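Long-range contact in catechol 1,2-dioxygenase (Burkholderia vietnamiensis, PDB 5TD3), which probably opens the aromatic ring of catechol between its two hydroxyl-bearing carbons, using molecular oxygen: residues 158-170 with 189-203. Residues are numbered along the deposited sequence; the frame is centred on the assembly and turned at random. Where two conformers were deposited one is given.
Sequences PVAGALVECWHAN and LRGAVRTGADGTYAF
Val164 and Cys166 pair with Val193 and Gly191 through four backbone hydrogen bonds that join strands 163-167 and 190-194 as antiparallel neighbours in one sheet. The Val164 and Cys166 side chains also meet Phe203, whose strand belongs to the facing sheet. Cys166 CB sits over one face of the ring, 3.7 Å from its centroid, and SG, anti to the backbone N (chi1 -176°), lies farther above the same face at 4.5 Å. Val193 CG2 covers the opposite face, while Val164 O lies at the ring edge, in plane, 3.3 Å from Phe203 CZ. The ring is thus clamped between neighbouring strands; Val164 CG1 crosses it obliquely, 3.8 Å from Phe203 CE2.

At the 189-190 end, Leu189 CB lies over the His168 ring, and Leu189 CD1 reaches Asn170 CB. His168 ND1 donates to Ala169 O nearly in the ring plane, and NE2 bonds to Thr205, which together fix the ring's rotation. On the sheet face opposite Val164 and Cys166, the Arg190 guanidinium and the Trp167 ring lie 17° from parallel, with NH1 3.5 Å from Trp167 CB. Leu120 and Ser176 carbonyls hold the guanidinium, and Trp167 stacks on His237, a zinc ligand.

At the far end, Thr195 OG1, placed between backbone N and carbonyl carbon (chi1 64°), donates to Val159 O at 2.8 Å and accepts from Ala162 N at 3.0 Å. Gly161 N reaches Thr195 O from above the carbonyl plane.

The contact therefore joins two sheets of the beta-sandwich typical of intradiol dioxygenases: apolar and sulfur-aromatic contacts around Phe203 link them here, while the face turned away from the second sheet carries a buried, multiply held arginine beside a tryptophan in the metal site's second shell.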
loop_
_atom_site.group_PDB
_atom_site.type_symbol
_atom_site.label_atom_id
_atom_site.label_comp_id
_atom_site.label_asym_id
_atom_site.label_seq_id
_atom_site.Cartn_x
_atom_site.Cartn_y
_atom_site.Cartn_z
ATOM N N PRO A 158 -41.841 -7.025 -15.641
ATOM C CA PRO A 158 -40.995 -8.086 -15.082
ATOM C C PRO A 158 -39.911 -8.486 -16.071
ATOM O O PRO A 158 -40.122 -8.501 -17.286
ATOM C CB PRO A 158 -41.975 -9.236 -14.826
ATOM C CG PRO A 158 -43.322 -8.593 -14.753
ATOM C CD PRO A 158 -43.263 -7.410 -15.684
ATOM N N VAL A 159 -38.744 -8.813 -15.529
ATOM C CA VAL A 159 -37.587 -9.231 -16.307
ATOM C C VAL A 159 -37.408 -10.723 -16.099
ATOM O O VAL A 159 -37.132 -11.165 -14.979
ATOM C CB VAL A 159 -36.328 -8.466 -15.887
ATOM C CG1 VAL A 159 -35.125 -8.959 -16.661
ATOM C CG2 VAL A 159 -36.534 -6.978 -16.114
ATOM N N ALA A 160 -37.551 -11.496 -17.168
ATOM C CA ALA A 160 -37.384 -12.940 -17.085
ATOM C C ALA A 160 -35.952 -13.314 -17.431
ATOM O O ALA A 160 -35.310 -12.680 -18.271
ATOM C CB ALA A 160 -38.353 -13.663 -18.026
ATOM N N GLY A 161 -35.451 -14.358 -16.770
ATOM C CA GLY A 161 -34.093 -14.796 -17.006
ATOM C C GLY A 161 -33.019 -13.961 -16.353
ATOM O O GLY A 161 -31.838 -14.139 -16.675
ATOM N N ALA A 162 -33.385 -13.041 -15.465
ATOM C CA ALA A 162 -32.383 -12.305 -14.711
ATOM C C ALA A 162 -31.742 -13.219 -13.670
ATOM O O ALA A 162 -32.383 -14.119 -13.124
ATOM C CB ALA A 162 -33.017 -11.088 -14.044
ATOM N N LEU A 163 -30.449 -12.988 -13.407
ATOM C CA LEU A 163 -29.670 -13.775 -12.456
ATOM C C LEU A 163 -29.453 -12.949 -11.194
ATOM O O LEU A 163 -28.684 -11.988 -11.202
ATOM C CB LEU A 163 -28.339 -14.194 -13.071
ATOM C CG LEU A 163 -27.490 -15.069 -12.146
ATOM C CD1 LEU A 163 -28.154 -16.409 -11.919
ATOM C CD2 LEU A 163 -26.072 -15.240 -12.670
ATOM N N VAL A 164 -30.135 -13.313 -10.118
ATOM C CA VAL A 164 -30.060 -12.590 -8.855
ATOM C C VAL A 164 -29.136 -13.383 -7.948
ATOM O O VAL A 164 -29.453 -14.513 -7.563
ATOM C CB VAL A 164 -31.450 -12.405 -8.227
ATOM C CG1 VAL A 164 -31.317 -11.713 -6.884
ATOM C CG2 VAL A 164 -32.354 -11.585 -9.149
ATOM N N GLU A 165 -27.985 -12.803 -7.611
ATOM C CA GLU A 165 -26.994 -13.457 -6.773
ATOM C C GLU A 165 -26.982 -12.824 -5.389
ATOM O O GLU A 165 -27.105 -11.607 -5.257
ATOM C CB GLU A 165 -25.599 -13.349 -7.382
ATOM C CG GLU A 165 -25.432 -13.935 -8.753
ATOM C CD GLU A 165 -24.020 -13.739 -9.247
ATOM O OE1 GLU A 165 -23.119 -14.317 -8.632
ATOM O OE2 GLU A 165 -23.805 -13.018 -10.243
ATOM N N CYS A 166 -26.827 -13.657 -4.373
ATOM C CA CYS A 166 -26.939 -13.250 -2.981
ATOM C C CYS A 166 -25.740 -13.780 -2.212
ATOM O O CYS A 166 -25.360 -14.941 -2.390
ATOM C CB CYS A 166 -28.226 -13.827 -2.373
ATOM S SG CYS A 166 -28.586 -13.345 -0.681
ATOM N N TRP A 167 -25.151 -12.956 -1.345
ATOM C CA TRP A 167 -24.220 -13.509 -0.363
ATOM C C TRP A 167 -24.283 -12.670 0.902
ATOM O O TRP A 167 -24.527 -11.464 0.850
ATOM C CB TRP A 167 -22.770 -13.598 -0.894
ATOM C CG TRP A 167 -22.050 -12.284 -1.243
ATOM C CD1 TRP A 167 -21.035 -11.690 -0.542
ATOM C CD2 TRP A 167 -22.241 -11.475 -2.418
ATOM N NE1 TRP A 167 -20.608 -10.552 -1.189
ATOM C CE2 TRP A 167 -21.333 -10.401 -2.343
ATOM C CE3 TRP A 167 -23.112 -11.551 -3.518
ATOM C CZ2 TRP A 167 -21.265 -9.405 -3.316
ATOM C CZ3 TRP A 167 -23.043 -10.567 -4.491
ATOM C CH2 TRP A 167 -22.127 -9.506 -4.388
ATOM N N HIS A 168 -24.098 -13.328 2.045
ATOM C CA HIS A 168 -24.162 -12.630 3.323
ATOM C C HIS A 168 -23.501 -13.488 4.395
ATOM O O HIS A 168 -23.121 -14.642 4.160
ATOM C CB HIS A 168 -25.611 -12.280 3.702
ATOM C CG HIS A 168 -26.458 -13.474 4.002
ATOM N ND1 HIS A 168 -26.439 -14.117 5.223
ATOM C CD2 HIS A 168 -27.335 -14.155 3.229
ATOM C CE1 HIS A 168 -27.281 -15.135 5.191
ATOM N NE2 HIS A 168 -27.839 -15.181 3.993
ATOM N N ALA A 169 -23.371 -12.901 5.579
ATOM C CA ALA A 169 -22.635 -13.494 6.693
ATOM C C ALA A 169 -23.530 -14.388 7.558
ATOM O O ALA A 169 -24.763 -14.349 7.479
ATOM C CB ALA A 169 -22.015 -12.390 7.550
ATOM N N ASN A 170 -22.885 -15.192 8.411
ATOM C CA ASN A 170 -23.585 -16.022 9.383
ATOM C C ASN A 170 -23.748 -15.249 10.699
ATOM O O ASN A 170 -23.500 -14.042 10.771
ATOM C CB ASN A 170 -22.863 -17.368 9.553
ATOM C CG ASN A 170 -21.567 -17.273 10.379
ATOM O OD1 ASN A 170 -21.111 -16.192 10.728
ATOM N ND2 ASN A 170 -20.976 -18.431 10.688
ATOM N N LEU A 189 -24.473 -19.779 2.520
ATOM C CA LEU A 189 -25.090 -18.451 2.470
ATOM C C LEU A 189 -24.728 -17.709 1.182
ATOM O O LEU A 189 -24.657 -16.474 1.153
ATOM C CB LEU A 189 -24.729 -17.623 3.713
ATOM C CG LEU A 189 -24.960 -18.409 5.007
ATOM C CD1 LEU A 189 -24.460 -17.589 6.184
ATOM C CD2 LEU A 189 -26.430 -18.791 5.189
ATOM N N ARG A 190 -24.521 -18.452 0.094
ATOM C CA ARG A 190 -24.243 -17.867 -1.213
ATOM C C ARG A 190 -25.062 -18.612 -2.256
ATOM O O ARG A 190 -25.033 -19.841 -2.303
ATOM C CB ARG A 190 -22.750 -17.966 -1.566
ATOM C CG ARG A 190 -21.815 -17.279 -0.568
ATOM C CD ARG A 190 -20.363 -17.487 -0.941
ATOM N NE ARG A 190 -19.462 -16.821 0.009
ATOM C CZ ARG A 190 -19.076 -15.548 -0.080
ATOM N NH1 ARG A 190 -19.496 -14.771 -1.074
ATOM N NH2 ARG A 190 -18.264 -15.039 0.847
ATOM N N GLY A 191 -25.809 -17.886 -3.072
ATOM C CA GLY A 191 -26.600 -18.598 -4.064
ATOM C C GLY A 191 -27.154 -17.630 -5.081
ATOM O O GLY A 191 -27.180 -16.419 -4.861
ATOM N N ALA A 192 -27.680 -18.191 -6.161
ATOM C CA ALA A 192 -28.235 -17.386 -7.241
ATOM C C ALA A 192 -29.557 -17.986 -7.689
ATOM O O ALA A 192 -29.712 -19.211 -7.726
ATOM C CB ALA A 192 -27.274 -17.285 -8.436
ATOM N N VAL A 193 -30.520 -17.109 -7.965
ATOM C CA VAL A 193 -31.827 -17.472 -8.501
ATOM C C VAL A 193 -31.994 -16.857 -9.888
ATOM O O VAL A 193 -31.675 -15.677 -10.093
ATOM C CB VAL A 193 -32.960 -17.008 -7.568
ATOM C CG1 VAL A 193 -34.296 -17.073 -8.284
ATOM C CG2 VAL A 193 -32.990 -17.862 -6.315
ATOM N N ARG A 194 -32.486 -17.658 -10.836
ATOM C CA ARG A 194 -32.865 -17.184 -12.162
ATOM C C ARG A 194 -34.369 -16.933 -12.174
ATOM O O ARG A 194 -35.153 -17.844 -11.892
ATOM C CB ARG A 194 -32.486 -18.200 -13.241
ATOM C CG ARG A 194 -31.532 -17.672 -14.302
ATOM C CD ARG A 194 -31.476 -18.605 -15.506
ATOM N NE ARG A 194 -31.229 -19.991 -15.119
ATOM C CZ ARG A 194 -30.077 -20.632 -15.296
ATOM N NH1 ARG A 194 -29.047 -20.018 -15.860
ATOM N NH2 ARG A 194 -29.959 -21.894 -14.911
ATOM N N THR A 195 -34.769 -15.707 -12.497
ATOM C CA THR A 195 -36.185 -15.383 -12.474
ATOM C C THR A 195 -36.910 -16.077 -13.619
ATOM O O THR A 195 -36.364 -16.273 -14.710
ATOM C CB THR A 195 -36.401 -13.873 -12.564
ATOM O OG1 THR A 195 -35.916 -13.395 -13.828
ATOM C CG2 THR A 195 -35.682 -13.166 -11.427
ATOM N N GLY A 196 -38.152 -16.450 -13.359
ATOM C CA GLY A 196 -39.028 -16.968 -14.388
ATOM C C GLY A 196 -39.750 -15.852 -15.111
ATOM O O GLY A 196 -39.359 -14.682 -15.059
ATOM N N ALA A 197 -40.840 -16.223 -15.783
ATOM C CA ALA A 197 -41.557 -15.257 -16.606
ATOM C C ALA A 197 -42.146 -14.127 -15.775
ATOM O O ALA A 197 -42.302 -13.003 -16.274
ATOM C CB ALA A 197 -42.653 -15.964 -17.405
ATOM N N ASP A 198 -42.513 -14.406 -14.528
ATOM C CA ASP A 198 -43.087 -13.379 -13.669
ATOM C C ASP A 198 -42.034 -12.479 -13.028
ATOM O O ASP A 198 -42.395 -11.547 -12.295
ATOM C CB ASP A 198 -43.960 -14.029 -12.588
ATOM C CG ASP A 198 -43.215 -15.076 -11.769
ATOM O OD1 ASP A 198 -41.968 -15.090 -11.769
ATOM O OD2 ASP A 198 -43.894 -15.894 -11.113
ATOM N N GLY A 199 -40.754 -12.716 -13.296
ATOM C CA GLY A 199 -39.698 -11.897 -12.732
ATOM C C GLY A 199 -39.409 -12.125 -11.265
ATOM O O GLY A 199 -38.633 -11.365 -10.676
ATOM N N THR A 200 -39.984 -13.157 -10.652
ATOM C CA THR A 200 -39.886 -13.295 -9.208
ATOM C C THR A 200 -38.661 -14.108 -8.806
ATOM O O THR A 200 -38.199 -14.990 -9.534
ATOM C CB THR A 200 -41.152 -13.935 -8.636
ATOM O OG1 THR A 200 -41.290 -15.270 -9.135
ATOM C CG2 THR A 200 -42.384 -13.115 -9.031
ATOM N N TYR A 201 -38.138 -13.792 -7.627
ATOM C CA TYR A 201 -37.052 -14.542 -7.016
ATOM C C TYR A 201 -37.385 -14.727 -5.546
ATOM O O TYR A 201 -38.122 -13.931 -4.959
ATOM C CB TYR A 201 -35.708 -13.812 -7.147
ATOM C CG TYR A 201 -35.593 -12.700 -6.135
ATOM C CD1 TYR A 201 -36.179 -11.463 -6.370
ATOM C CD2 TYR A 201 -34.929 -12.897 -4.930
ATOM C CE1 TYR A 201 -36.104 -10.459 -5.446
ATOM C CE2 TYR A 201 -34.857 -11.898 -3.993
ATOM C CZ TYR A 201 -35.447 -10.684 -4.258
ATOM O OH TYR A 201 -35.367 -9.681 -3.326
ATOM N N ALA A 202 -36.810 -15.765 -4.940
ATOM C CA ALA A 202 -36.911 -15.918 -3.497
ATOM C C ALA A 202 -35.700 -16.671 -2.974
ATOM O O ALA A 202 -35.276 -17.662 -3.570
ATOM C CB ALA A 202 -38.194 -16.652 -3.093
ATOM N N PHE A 203 -35.147 -16.188 -1.863
ATOM C CA PHE A 203 -34.072 -16.871 -1.153
ATOM C C PHE A 203 -34.568 -17.300 0.219
ATOM O O PHE A 203 -35.258 -16.540 0.908
ATOM C CB PHE A 203 -32.828 -15.979 -0.983
ATOM C CG PHE A 203 -32.081 -15.720 -2.256
ATOM C CD1 PHE A 203 -31.198 -16.662 -2.761
ATOM C CD2 PHE A 203 -32.260 -14.528 -2.950
ATOM C CE1 PHE A 203 -30.495 -16.425 -3.928
ATOM C CE2 PHE A 203 -31.564 -14.285 -4.125
ATOM C CZ PHE A 203 -30.685 -15.239 -4.619
#